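Local coordinates for protein Atg5 (Kluyveromyces marxianus, PDB 3VQI) that takes part in autophagic vesicle formation and cytoplasm-to-vacuole transport, and is the partner to which Atg12 is joined in the autophagy-essential Atg12-Atg5 conjugate, at residues Asp45-Phe50 with Ser137-Tyr142; Asp123-Pro126 with Leu130-Val133; Ile166-Asn171 with Arg188-Ser193; Ser199-Val204 with Glu257-Phe262. All blocks are in the same frame, centred on the assembly; numbering follows the deposited sequence.

Contact 1. Residues Asp45-Phe50 with Ser137-Tyr142; sequences DAYLGF and SQIKDY
The junction between the ubiquitin-fold UblA domain and the alpha-helical bundle region is bridged here by Ile139 of helix 135-155, which presses into the turn Tyr47-Phe50 at the start of helix 48-59. Both branches of the isoleucine work. CG2 meets two rings at once: it lies 3.6 Å from Tyr47 CD2 and 3.7 Å from Phe50 CE1. The other branch (chi2 -177°) carries CD1 outward to Phe50 CD1 at 3.8 Å and to the backbone of Gly49, where the carbonyl C is also 3.8 Å from CD1. The absence of a side chain at Gly49 probably allows this approach, as a beta carbon would lie too close to Ile139 CD1. Tyr47 and Phe50 also pack on each other within the turn: Tyr47 CB sits 4.2 Å above the centre of the Phe50 ring, while Phe50 CZ lies in plane at the edge of the Tyr47 ring. The contact is wholly apolar. Around it, helix 166-178 supplies Trp173 against Ile139 and Ile176 and Leu177 against Phe50, whose ring also meets His136 nearly parallel, so helices 48-59, 135-155 and 166-178 meet here.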
loop_
_atom_site.group_PDB
_atom_site.type_symbol
_atom_site.label_atom_id
_atom_site.label_comp_id
_atom_site.label_asym_id
_atom_site.label_seq_id
_atom_site.Cartn_x
_atom_site.Cartn_y
_atom_site.Cartn_z
ATOM N N ASP A 45 -0.921 2.618 5.851
ATOM C CA ASP A 45 -1.759 3.030 4.751
ATOM C C ASP A 45 -1.274 4.336 4.165
ATOM O O ASP A 45 -1.911 5.382 4.298
ATOM C CB ASP A 45 -3.208 3.147 5.206
ATOM C CG ASP A 45 -4.072 2.045 4.641
ATOM O OD1 ASP A 45 -4.094 1.897 3.403
ATOM O OD2 ASP A 45 -4.723 1.325 5.426
ATOM N N ALA A 46 -0.125 4.247 3.514
ATOM C CA ALA A 46 0.528 5.365 2.857
ATOM C C ALA A 46 1.297 4.687 1.740
ATOM O O ALA A 46 1.229 3.468 1.597
ATOM C CB ALA A 46 1.487 6.044 3.811
ATOM N N TYR A 47 2.032 5.460 0.954
ATOM C CA TYR A 47 2.805 4.881 -0.131
ATOM C C TYR A 47 4.301 5.073 0.095
ATOM O O TYR A 47 4.724 6.140 0.558
ATOM C CB TYR A 47 2.388 5.517 -1.453
ATOM C CG TYR A 47 1.054 5.027 -1.950
ATOM C CD1 TYR A 47 0.925 3.748 -2.481
ATOM C CD2 TYR A 47 -0.075 5.845 -1.910
ATOM C CE1 TYR A 47 -0.293 3.289 -2.969
ATOM C CE2 TYR A 47 -1.306 5.396 -2.398
ATOM C CZ TYR A 47 -1.404 4.114 -2.928
ATOM O OH TYR A 47 -2.594 3.661 -3.428
ATOM N N LEU A 48 5.090 4.040 -0.216
ATOM C CA LEU A 48 6.544 4.110 -0.053
ATOM C C LEU A 48 7.068 5.359 -0.702
ATOM O O LEU A 48 7.980 6.016 -0.189
ATOM C CB LEU A 48 7.227 2.899 -0.691
ATOM C CG LEU A 48 7.397 1.702 0.239
ATOM C CD1 LEU A 48 8.015 0.527 -0.508
ATOM C CD2 LEU A 48 8.276 2.131 1.398
ATOM N N GLY A 49 6.474 5.693 -1.841
ATOM C CA GLY A 49 6.888 6.875 -2.567
ATOM C C GLY A 49 6.792 8.153 -1.762
ATOM O O GLY A 49 7.508 9.110 -2.064
ATOM N N PHE A 50 5.917 8.206 -0.755
ATOM C CA PHE A 50 5.803 9.429 0.038
ATOM C C PHE A 50 7.091 9.628 0.818
ATOM O O PHE A 50 7.450 10.754 1.167
ATOM C CB PHE A 50 4.656 9.370 1.064
ATOM C CG PHE A 50 3.266 9.377 0.479
ATOM C CD1 PHE A 50 3.011 9.898 -0.778
ATOM C CD2 PHE A 50 2.197 8.905 1.234
ATOM C CE1 PHE A 50 1.696 9.958 -1.278
ATOM C CE2 PHE A 50 0.875 8.960 0.754
ATOM C CZ PHE A 50 0.625 9.485 -0.504
ATOM N N SER A 137 2.324 13.999 -7.435
ATOM C CA SER A 137 1.420 14.176 -8.568
ATOM C C SER A 137 1.106 12.815 -9.168
ATOM O O SER A 137 -0.052 12.455 -9.374
ATOM C CB SER A 137 2.085 15.046 -9.632
ATOM O OG SER A 137 2.961 15.990 -9.032
ATOM N N GLN A 138 2.155 12.053 -9.435
ATOM C CA GLN A 138 2.012 10.732 -10.029
ATOM C C GLN A 138 1.302 9.753 -9.107
ATOM O O GLN A 138 0.426 9.001 -9.550
ATOM C CB GLN A 138 3.386 10.184 -10.392
ATOM C CG GLN A 138 3.361 8.955 -11.261
ATOM C CD GLN A 138 4.765 8.488 -11.610
ATOM O OE1 GLN A 138 5.726 9.257 -11.529
ATOM N NE2 GLN A 138 4.890 7.234 -12.007
ATOM N N ILE A 139 1.683 9.757 -7.829
ATOM C CA ILE A 139 1.067 8.857 -6.876
ATOM C C ILE A 139 -0.415 9.184 -6.790
ATOM O O ILE A 139 -1.265 8.300 -6.664
ATOM C CB ILE A 139 1.716 8.991 -5.473
ATOM C CG1 ILE A 139 3.184 8.569 -5.531
ATOM C CG2 ILE A 139 0.977 8.132 -4.467
ATOM C CD1 ILE A 139 3.880 8.608 -4.199
ATOM N N LYS A 140 -0.711 10.477 -6.859
ATOM C CA LYS A 140 -2.080 10.974 -6.796
ATOM C C LYS A 140 -2.891 10.328 -7.924
ATOM O O LYS A 140 -3.858 9.609 -7.672
ATOM C CB LYS A 140 -2.049 12.497 -6.941
ATOM C CG LYS A 140 -3.356 13.246 -6.682
ATOM C CD LYS A 140 -3.083 14.743 -6.821
ATOM C CE LYS A 140 -4.335 15.604 -6.733
ATOM N NZ LYS A 140 -3.943 17.052 -6.818
ATOM N N ASP A 141 -2.479 10.578 -9.162
ATOM C CA ASP A 141 -3.159 10.019 -10.322
ATOM C C ASP A 141 -3.450 8.544 -10.190
ATOM O O ASP A 141 -4.563 8.101 -10.467
ATOM C CB ASP A 141 -2.328 10.209 -11.579
ATOM C CG ASP A 141 -2.708 11.437 -12.336
ATOM O OD1 ASP A 141 -2.478 12.553 -11.812
ATOM O OD2 ASP A 141 -3.248 11.281 -13.454
ATOM N N TYR A 142 -2.451 7.775 -9.777
ATOM C CA TYR A 142 -2.642 6.343 -9.646
ATOM C C TYR A 142 -3.625 6.010 -8.544
ATOM O O TYR A 142 -4.559 5.243 -8.757
ATOM C CB TYR A 142 -1.301 5.646 -9.403
ATOM C CG TYR A 142 -1.376 4.136 -9.282
ATOM C CD1 TYR A 142 -1.556 3.521 -8.044
ATOM C CD2 TYR A 142 -1.234 3.322 -10.408
ATOM C CE1 TYR A 142 -1.588 2.130 -7.925
ATOM C CE2 TYR A 142 -1.266 1.928 -10.305
ATOM C CZ TYR A 142 -1.441 1.340 -9.064
ATOM O OH TYR A 142 -1.463 -0.035 -8.964
#

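Contact 2. Residues Asp123-Pro126 with Leu130-Val133; sequences DKYP and LPLV. With SO4 (sulfate ion), chain I; SO4 (sulfate ion), chain H.
Tyr125 turns one face of its ring to Pro131, whose CB stands over the ring 3.5 Å from its centroid and 27° off the normal, a CH-pi contact. The proline is displaced toward the rim, on the CE2 and CZ side, and the two side chains cross obliquely. Tyr125 CE2 and Pro131 CB are modelled implausibly close, so the exact spacing is doubtful, although Pro131 CA at 3.6 Å from Tyr125 CZ supports the same placement. With CG anti to the carbonyl carbon (chi1 -83°), the ring swings over to the facing segment 130-133, and its OH comes 3.5 Å from Leu132 O. The hydroxyl is hydrogen-bonded to the backbone N of Asn73. Both segments belong to the connection between strand 114-121, in the middle of the UblA sheet, and helix 135-155; the chain doubles back on itself here before entering the helical bundle. With an alanine in place of Tyr125, Pro131 would probably lose the flat surface it lies against, and the amide of Asn73 its hydroxyl partner. Lys124, which takes no part in the ring contact, ends between two sulfates, probably from the crystallisation liquor: a bend at chi3 (64°) brings NZ to 3.1 Å from O2 of the chain I ion and equally 3.1 Å from O4 of the chain H ion. Arg127 NE is also hydrogen-bonded to sulfate.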
loop_
_atom_site.group_PDB
_atom_site.type_symbol
_atom_site.label_atom_id
_atom_site.label_comp_id
_atom_site.label_asym_id
_atom_site.label_seq_id
_atom_site.Cartn_x
_atom_site.Cartn_y
_atom_site.Cartn_z
ATOM N N ASP A 123 20.171 3.491 -14.019
ATOM C CA ASP A 123 19.635 3.992 -15.273
ATOM C C ASP A 123 18.553 3.069 -15.811
ATOM O O ASP A 123 17.761 3.451 -16.665
ATOM C CB ASP A 123 20.760 4.159 -16.298
ATOM C CG ASP A 123 21.866 5.084 -15.801
ATOM O OD1 ASP A 123 21.543 6.132 -15.188
ATOM O OD2 ASP A 123 23.059 4.772 -16.027
ATOM N N LYS A 124 18.522 1.851 -15.293
ATOM C CA LYS A 124 17.547 0.873 -15.725
ATOM C C LYS A 124 16.782 0.347 -14.523
ATOM O O LYS A 124 17.363 -0.299 -13.647
ATOM C CB LYS A 124 18.243 -0.297 -16.417
ATOM C CG LYS A 124 17.287 -1.355 -16.951
ATOM C CD LYS A 124 18.014 -2.653 -17.305
ATOM C CE LYS A 124 18.621 -3.299 -16.063
ATOM N NZ LYS A 124 19.059 -4.701 -16.293
ATOM N N TYR A 125 15.480 0.615 -14.493
ATOM C CA TYR A 125 14.625 0.160 -13.408
ATOM C C TYR A 125 14.538 -1.347 -13.440
ATOM O O TYR A 125 14.615 -1.962 -14.497
ATOM C CB TYR A 125 13.207 0.713 -13.563
ATOM C CG TYR A 125 12.988 2.112 -13.042
ATOM C CD1 TYR A 125 12.798 2.354 -11.681
ATOM C CD2 TYR A 125 12.933 3.196 -13.918
ATOM C CE1 TYR A 125 12.548 3.643 -11.207
ATOM C CE2 TYR A 125 12.687 4.490 -13.454
ATOM C CZ TYR A 125 12.492 4.706 -12.103
ATOM O OH TYR A 125 12.220 5.985 -11.663
ATOM N N PRO A 126 14.389 -1.968 -12.271
ATOM C CA PRO A 126 14.284 -3.427 -12.251
ATOM C C PRO A 126 13.016 -3.858 -12.996
ATOM O O PRO A 126 12.035 -3.102 -13.097
ATOM C CB PRO A 126 14.215 -3.758 -10.762
ATOM C CG PRO A 126 14.983 -2.628 -10.122
ATOM C CD PRO A 126 14.537 -1.415 -10.914
ATOM N N LEU A 130 7.201 -0.240 -11.467
ATOM C CA LEU A 130 6.691 0.973 -12.107
ATOM C C LEU A 130 7.560 2.142 -11.686
ATOM O O LEU A 130 7.742 2.396 -10.500
ATOM C CB LEU A 130 5.253 1.271 -11.688
ATOM C CG LEU A 130 4.122 0.398 -12.216
ATOM C CD1 LEU A 130 2.839 0.724 -11.452
ATOM C CD2 LEU A 130 3.944 0.649 -13.713
ATOM N N PRO A 131 8.124 2.859 -12.660
ATOM C CA PRO A 131 8.978 4.010 -12.363
ATOM C C PRO A 131 8.209 5.180 -11.748
ATOM O O PRO A 131 7.123 5.523 -12.199
ATOM C CB PRO A 131 9.578 4.357 -13.728
ATOM C CG PRO A 131 8.599 3.818 -14.705
ATOM C CD PRO A 131 8.162 2.524 -14.095
ATOM N N LEU A 132 8.768 5.772 -10.701
ATOM C CA LEU A 132 8.139 6.913 -10.051
ATOM C C LEU A 132 8.901 8.121 -10.580
ATOM O O LEU A 132 10.070 8.316 -10.262
ATOM C CB LEU A 132 8.290 6.826 -8.530
ATOM C CG LEU A 132 7.187 7.457 -7.677
ATOM C CD1 LEU A 132 7.787 7.954 -6.371
ATOM C CD2 LEU A 132 6.533 8.599 -8.416
ATOM N N VAL A 133 8.234 8.936 -11.383
ATOM C CA VAL A 133 8.884 10.086 -11.987
ATOM C C VAL A 133 8.354 11.452 -11.576
ATOM O O VAL A 133 9.074 12.438 -11.641
ATOM C CB VAL A 133 8.794 9.981 -13.518
ATOM C CG1 VAL A 133 9.450 11.190 -14.165
ATOM C CG2 VAL A 133 9.433 8.684 -13.983
HETATM S S SO4 I . 16.444 -7.084 -16.926
HETATM O O1 SO4 I . 15.331 -8.035 -16.772
HETATM O O2 SO4 I . 16.275 -5.968 -15.983
HETATM O O3 SO4 I . 17.750 -7.779 -16.657
HETATM O O4 SO4 I . 16.476 -6.570 -18.338
HETATM S S SO4 H . 21.483 -6.132 -13.318
HETATM O O1 SO4 H . 22.282 -7.210 -13.939
HETATM O O2 SO4 H . 20.129 -6.635 -13.016
HETATM O O3 SO4 H . 22.136 -5.696 -12.069
HETATM O O4 SO4 H . 21.380 -4.993 -14.251
#

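Contact 3. Residues Ile166-Asn171 with Arg188-Ser193; sequences IPDFEN and RSKLFS
Asp168 and Lys190 account for all the surface buried between these segments, and they do so through one salt bridge. Lys190 NZ donates to Asp168 OD2 over 3.3 Å, coming from the syn side but 30° out of the carboxylate plane. The second oxygen, Asp168 OD1, is a little farther from the same NZ at 3.6 Å, so the ammonium leans on the carboxylate as a whole while favouring one oxygen. The lysine is fully extended beyond CG and crosses the aspartate at about a right angle; on the way its CD passes 3.3 Å from Asp168 OD2, so methylene and ammonium both lie against that atom. Asp168 stands in the first turn of helix 166-178, and Lys190 follows directly on the last turn of helix 181-189. Each charge therefore sits at the helix end whose dipole would probably suit it. The contact lies at the surface. Lys190 also touches Leu164 in the loop leading into helix 166-178. Beneath the pair, within the bundle region, helix 135-155 provides the common floor: Arg144 makes a cation-pi contact with Phe169, and Trp147 packs on Leu191.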
loop_
_atom_site.group_PDB
_atom_site.type_symbol
_atom_site.label_atom_id
_atom_site.label_comp_id
_atom_site.label_asym_id
_atom_site.label_seq_id
_atom_site.Cartn_x
_atom_site.Cartn_y
_atom_site.Cartn_z
ATOM N N ILE A 166 -14.478 18.890 -7.442
ATOM C CA ILE A 166 -13.024 18.832 -7.411
ATOM C C ILE A 166 -12.443 18.999 -6.004
ATOM O O ILE A 166 -11.660 18.160 -5.562
ATOM C CB ILE A 166 -12.393 19.863 -8.383
ATOM C CG1 ILE A 166 -12.507 19.340 -9.822
ATOM C CG2 ILE A 166 -10.935 20.115 -8.020
ATOM C CD1 ILE A 166 -11.807 20.202 -10.862
ATOM N N PRO A 167 -12.831 20.064 -5.276
ATOM C CA PRO A 167 -12.315 20.291 -3.916
ATOM C C PRO A 167 -12.679 19.198 -2.897
ATOM O O PRO A 167 -11.994 19.020 -1.885
ATOM C CB PRO A 167 -12.908 21.654 -3.551
ATOM C CG PRO A 167 -14.194 21.666 -4.295
ATOM C CD PRO A 167 -13.798 21.111 -5.644
ATOM N N ASP A 168 -13.755 18.470 -3.182
ATOM C CA ASP A 168 -14.236 17.401 -2.309
ATOM C C ASP A 168 -13.333 16.181 -2.454
ATOM O O ASP A 168 -13.089 15.457 -1.490
ATOM C CB ASP A 168 -15.682 17.056 -2.668
ATOM C CG ASP A 168 -16.492 16.623 -1.463
ATOM O OD1 ASP A 168 -16.438 17.322 -0.427
ATOM O OD2 ASP A 168 -17.193 15.594 -1.549
ATOM N N PHE A 169 -12.849 15.964 -3.677
ATOM C CA PHE A 169 -11.925 14.875 -3.974
ATOM C C PHE A 169 -10.512 15.268 -3.540
ATOM O O PHE A 169 -9.767 14.451 -2.985
ATOM C CB PHE A 169 -11.922 14.555 -5.472
ATOM C CG PHE A 169 -10.716 13.771 -5.912
ATOM C CD1 PHE A 169 -9.565 14.418 -6.385
ATOM C CD2 PHE A 169 -10.694 12.389 -5.769
ATOM C CE1 PHE A 169 -8.410 13.689 -6.702
ATOM C CE2 PHE A 169 -9.553 11.656 -6.080
ATOM C CZ PHE A 169 -8.406 12.307 -6.546
ATOM N N GLU A 170 -10.149 16.522 -3.818
ATOM C CA GLU A 170 -8.835 17.095 -3.460
ATOM C C GLU A 170 -8.702 16.991 -1.966
ATOM O O GLU A 170 -7.632 16.782 -1.449
ATOM C CB GLU A 170 -8.773 18.579 -3.865
ATOM C CG GLU A 170 -7.371 19.247 -3.868
ATOM C CD GLU A 170 -6.371 18.487 -4.731
ATOM O OE1 GLU A 170 -6.818 17.823 -5.697
ATOM O OE2 GLU A 170 -5.142 18.540 -4.460
ATOM N N ASN A 171 -9.818 17.188 -1.284
ATOM C CA ASN A 171 -9.880 17.106 0.166
ATOM C C ASN A 171 -9.700 15.625 0.530
ATOM O O ASN A 171 -9.166 15.292 1.589
ATOM C CB ASN A 171 -11.250 17.608 0.672
ATOM C CG ASN A 171 -11.244 17.893 2.140
ATOM O OD1 ASN A 171 -12.282 18.135 2.744
ATOM N ND2 ASN A 171 -10.054 17.878 2.731
ATOM N N ARG A 188 -15.320 9.014 1.617
ATOM C CA ARG A 188 -15.427 7.584 1.343
ATOM C C ARG A 188 -16.920 7.248 1.297
ATOM O O ARG A 188 -17.375 6.460 0.462
ATOM C CB ARG A 188 -14.735 6.768 2.440
ATOM C CG ARG A 188 -14.581 5.282 2.115
ATOM C CD ARG A 188 -13.900 4.506 3.248
ATOM N NE ARG A 188 -14.828 3.637 3.965
ATOM C CZ ARG A 188 -15.891 4.059 4.655
ATOM N NH1 ARG A 188 -16.180 5.356 4.740
ATOM N NH2 ARG A 188 -16.680 3.176 5.256
ATOM N N SER A 189 -17.674 7.874 2.199
ATOM C CA SER A 189 -19.121 7.675 2.289
ATOM C C SER A 189 -19.808 8.157 1.020
ATOM O O SER A 189 -20.653 7.464 0.461
ATOM C CB SER A 189 -19.691 8.437 3.489
ATOM O OG SER A 189 -19.154 7.953 4.705
ATOM N N LYS A 190 -19.446 9.351 0.567
ATOM C CA LYS A 190 -20.044 9.899 -0.644
ATOM C C LYS A 190 -19.725 9.028 -1.865
ATOM O O LYS A 190 -20.115 9.351 -2.991
ATOM C CB LYS A 190 -19.555 11.337 -0.879
ATOM C CG LYS A 190 -20.061 12.357 0.141
ATOM C CD LYS A 190 -19.684 13.783 -0.262
ATOM C CE LYS A 190 -20.146 14.803 0.770
ATOM N NZ LYS A 190 -19.741 16.195 0.416
ATOM N N LEU A 191 -19.024 7.919 -1.637
ATOM C CA LEU A 191 -18.650 7.024 -2.721
ATOM C C LEU A 191 -19.362 5.689 -2.634
ATOM O O LEU A 191 -19.753 5.117 -3.653
ATOM C CB LEU A 191 -17.137 6.793 -2.725
ATOM C CG LEU A 191 -16.258 7.997 -3.065
ATOM C CD1 LEU A 191 -14.806 7.575 -3.108
ATOM C CD2 LEU A 191 -16.663 8.560 -4.398
ATOM N N PHE A 192 -19.541 5.186 -1.421
ATOM C CA PHE A 192 -20.207 3.903 -1.283
ATOM C C PHE A 192 -20.781 3.636 0.105
ATOM O O PHE A 192 -20.302 4.171 1.105
ATOM C CB PHE A 192 -19.232 2.767 -1.625
ATOM C CG PHE A 192 -18.456 2.254 -0.435
ATOM C CD1 PHE A 192 -17.303 2.898 -0.007
ATOM C CD2 PHE A 192 -18.920 1.154 0.290
ATOM C CE1 PHE A 192 -16.624 2.457 1.131
ATOM C CE2 PHE A 192 -18.254 0.708 1.425
ATOM C CZ PHE A 192 -17.104 1.359 1.849
ATOM N N SER A 193 -21.801 2.782 0.143
ATOM C CA SER A 193 -22.429 2.367 1.390
ATOM C C SER A 193 -22.282 0.844 1.429
ATOM O O SER A 193 -22.556 0.163 0.436
ATOM C CB SER A 193 -23.899 2.766 1.408
#

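Contact 4. Residues Ser199-Val204 with Glu257-Phe262; sequences SLPVRV and ELYDIF
Tyr259 sets the CE1 side of its ring against Pro201 CD, 3.6 Å from CE1, with the OH 3.9 Å from Pro201 CG. Pro201 CD lies above the rim of the ring, whereas Pro201 O comes to the edge, near the ring plane, 3.5 Å from Tyr259 CE1. On the same side as Pro201 CD, Leu200 CB lies 4.2 Å above the plane of the Tyr259 ring, offset toward the rim, and Leu200 CD2 rests 4.0 Å from Tyr259 CB, the two side chains sliding past each other in opposite directions. Tyr259 reaches that far because CG stands anti to the backbone N (chi1 -180°), carrying the ring from the helix to Leu200 and Pro201, just ahead of Val202. The hydroxyl is hydrogen-bonded to Gly267 O, which ties helix 255-262 to the loop before strand 269-272. A leucine in its place would probably leave Gly267 O without this donor and open a gap beside Pro201. The three touching residues are buried. In the UblB ubiquitin fold, helix 255-262 precedes the last strand, 269-272, which runs parallel to 202-205; Leu269 packs on Tyr259. Ala150, Ile153 and Leu154 of helix 135-155 also touch Pro201.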
loop_
_atom_site.group_PDB
_atom_site.type_symbol
_atom_site.label_atom_id
_atom_site.label_comp_id
_atom_site.label_asym_id
_atom_site.label_seq_id
_atom_site.Cartn_x
_atom_site.Cartn_y
_atom_site.Cartn_z
ATOM N N SER A 199 -20.517 -5.767 -5.522
ATOM C CA SER A 199 -19.319 -6.553 -5.210
ATOM C C SER A 199 -18.250 -5.704 -4.502
ATOM O O SER A 199 -18.171 -4.488 -4.694
ATOM C CB SER A 199 -18.750 -7.192 -6.489
ATOM O OG SER A 199 -18.925 -6.348 -7.616
ATOM N N LEU A 200 -17.438 -6.348 -3.669
ATOM C CA LEU A 200 -16.403 -5.638 -2.934
ATOM C C LEU A 200 -14.968 -5.848 -3.445
ATOM O O LEU A 200 -14.569 -6.967 -3.785
ATOM C CB LEU A 200 -16.501 -5.984 -1.443
ATOM C CG LEU A 200 -16.841 -7.411 -1.007
ATOM C CD1 LEU A 200 -15.772 -8.373 -1.478
ATOM C CD2 LEU A 200 -16.964 -7.455 0.517
ATOM N N PRO A 201 -14.178 -4.756 -3.507
ATOM C CA PRO A 201 -12.780 -4.748 -3.969
ATOM C C PRO A 201 -11.856 -5.625 -3.123
ATOM O O PRO A 201 -11.529 -5.283 -1.987
ATOM C CB PRO A 201 -12.398 -3.271 -3.891
ATOM C CG PRO A 201 -13.717 -2.570 -4.106
ATOM C CD PRO A 201 -14.635 -3.383 -3.229
ATOM N N VAL A 202 -11.441 -6.758 -3.675
ATOM C CA VAL A 202 -10.562 -7.654 -2.945
ATOM C C VAL A 202 -9.369 -8.065 -3.783
ATOM O O VAL A 202 -9.480 -8.275 -4.997
ATOM C CB VAL A 202 -11.281 -8.933 -2.505
ATOM C CG1 VAL A 202 -10.395 -9.716 -1.549
ATOM C CG2 VAL A 202 -12.586 -8.591 -1.840
ATOM N N ARG A 203 -8.224 -8.175 -3.122
ATOM C CA ARG A 203 -6.994 -8.575 -3.785
ATOM C C ARG A 203 -6.266 -9.526 -2.873
ATOM O O ARG A 203 -6.073 -9.243 -1.689
ATOM C CB ARG A 203 -6.138 -7.351 -4.105
ATOM C CG ARG A 203 -6.645 -6.591 -5.315
ATOM C CD ARG A 203 -5.913 -5.285 -5.520
ATOM N NE ARG A 203 -6.380 -4.619 -6.729
ATOM C CZ ARG A 203 -6.015 -3.397 -7.091
ATOM N NH1 ARG A 203 -5.177 -2.700 -6.332
ATOM N NH2 ARG A 203 -6.479 -2.879 -8.218
ATOM N N VAL A 204 -5.882 -10.671 -3.427
ATOM C CA VAL A 204 -5.189 -11.685 -2.650
ATOM C C VAL A 204 -3.775 -11.895 -3.168
ATOM O O VAL A 204 -3.547 -11.888 -4.378
ATOM C CB VAL A 204 -5.941 -13.032 -2.713
ATOM C CG1 VAL A 204 -5.333 -14.015 -1.724
ATOM C CG2 VAL A 204 -7.419 -12.819 -2.428
ATOM N N GLU A 257 -17.418 -7.955 6.180
ATOM C CA GLU A 257 -17.087 -7.201 7.385
ATOM C C GLU A 257 -15.612 -6.810 7.395
ATOM O O GLU A 257 -15.258 -5.687 7.772
ATOM C CB GLU A 257 -17.425 -8.028 8.637
ATOM N N LEU A 258 -14.753 -7.740 6.985
ATOM C CA LEU A 258 -13.318 -7.485 6.943
ATOM C C LEU A 258 -13.033 -6.297 6.030
ATOM O O LEU A 258 -12.065 -5.570 6.233
ATOM C CB LEU A 258 -12.578 -8.725 6.442
ATOM C CG LEU A 258 -12.590 -9.920 7.395
ATOM C CD1 LEU A 258 -12.080 -11.161 6.691
ATOM C CD2 LEU A 258 -11.744 -9.599 8.613
ATOM N N TYR A 259 -13.891 -6.099 5.032
ATOM C CA TYR A 259 -13.724 -4.994 4.099
ATOM C C TYR A 259 -14.123 -3.669 4.738
ATOM O O TYR A 259 -13.393 -2.680 4.654
ATOM C CB TYR A 259 -14.577 -5.193 2.844
ATOM C CG TYR A 259 -14.413 -4.054 1.869
ATOM C CD1 TYR A 259 -13.449 -4.104 0.862
ATOM C CD2 TYR A 259 -15.152 -2.881 2.011
ATOM C CE1 TYR A 259 -13.217 -3.011 0.025
ATOM C CE2 TYR A 259 -14.926 -1.781 1.181
ATOM C CZ TYR A 259 -13.957 -1.856 0.194
ATOM O OH TYR A 259 -13.720 -0.767 -0.610
ATOM N N ASP A 260 -15.296 -3.659 5.361
ATOM C CA ASP A 260 -15.832 -2.462 6.003
ATOM C C ASP A 260 -14.881 -1.875 7.051
ATOM O O ASP A 260 -14.911 -0.676 7.326
ATOM C CB ASP A 260 -17.183 -2.792 6.649
ATOM C CG ASP A 260 -17.906 -1.561 7.150
ATOM O OD1 ASP A 260 -18.504 -0.840 6.322
ATOM O OD2 ASP A 260 -17.865 -1.313 8.370
ATOM N N ILE A 261 -14.034 -2.721 7.625
ATOM C CA ILE A 261 -13.097 -2.275 8.649
ATOM C C ILE A 261 -11.612 -2.259 8.261
ATOM O O ILE A 261 -10.844 -1.455 8.797
ATOM C CB ILE A 261 -13.235 -3.144 9.927
ATOM C CG1 ILE A 261 -11.989 -2.989 10.807
ATOM C CG2 ILE A 261 -13.442 -4.599 9.543
ATOM C CD1 ILE A 261 -11.930 -3.933 11.974
ATOM N N PHE A 262 -11.206 -3.124 7.331
ATOM C CA PHE A 262 -9.794 -3.217 6.967
ATOM C C PHE A 262 -9.331 -2.807 5.574
ATOM O O PHE A 262 -8.147 -2.940 5.265
ATOM C CB PHE A 262 -9.301 -4.636 7.234
ATOM C CG PHE A 262 -9.326 -5.026 8.680
ATOM C CD1 PHE A 262 -8.838 -4.161 9.654
ATOM C CD2 PHE A 262 -9.784 -6.285 9.067
ATOM C CE1 PHE A 262 -8.803 -4.547 10.997
ATOM C CE2 PHE A 262 -9.753 -6.680 10.404
ATOM C CZ PHE A 262 -9.260 -5.810 11.374
#

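How the contacts relate
Helix 135-155 is the common element: it carries half of contact 1, flanks contacts 3 and 4, and is led into by the loop of contact 2. Contact 4 is buried, contacts 1 and 2 partly so, and contact 3 lies on the surface. Chemistry follows place: isoleucine against two rings in 1, tyrosine against proline in both 2 and 4, a salt bridge in 3. Contacts 1 and 2 join through Gln138, whose NE2 is hydrogen-bonded to Pro131 O at 2.8 Å. A salt bridge from Lys140 NZ to Glu170 OE2, 3.0 Å, links contacts 1 and 3. Phe192 of contact 3 packs on Tyr259 of contact 4, carrying the bundle onto UblB.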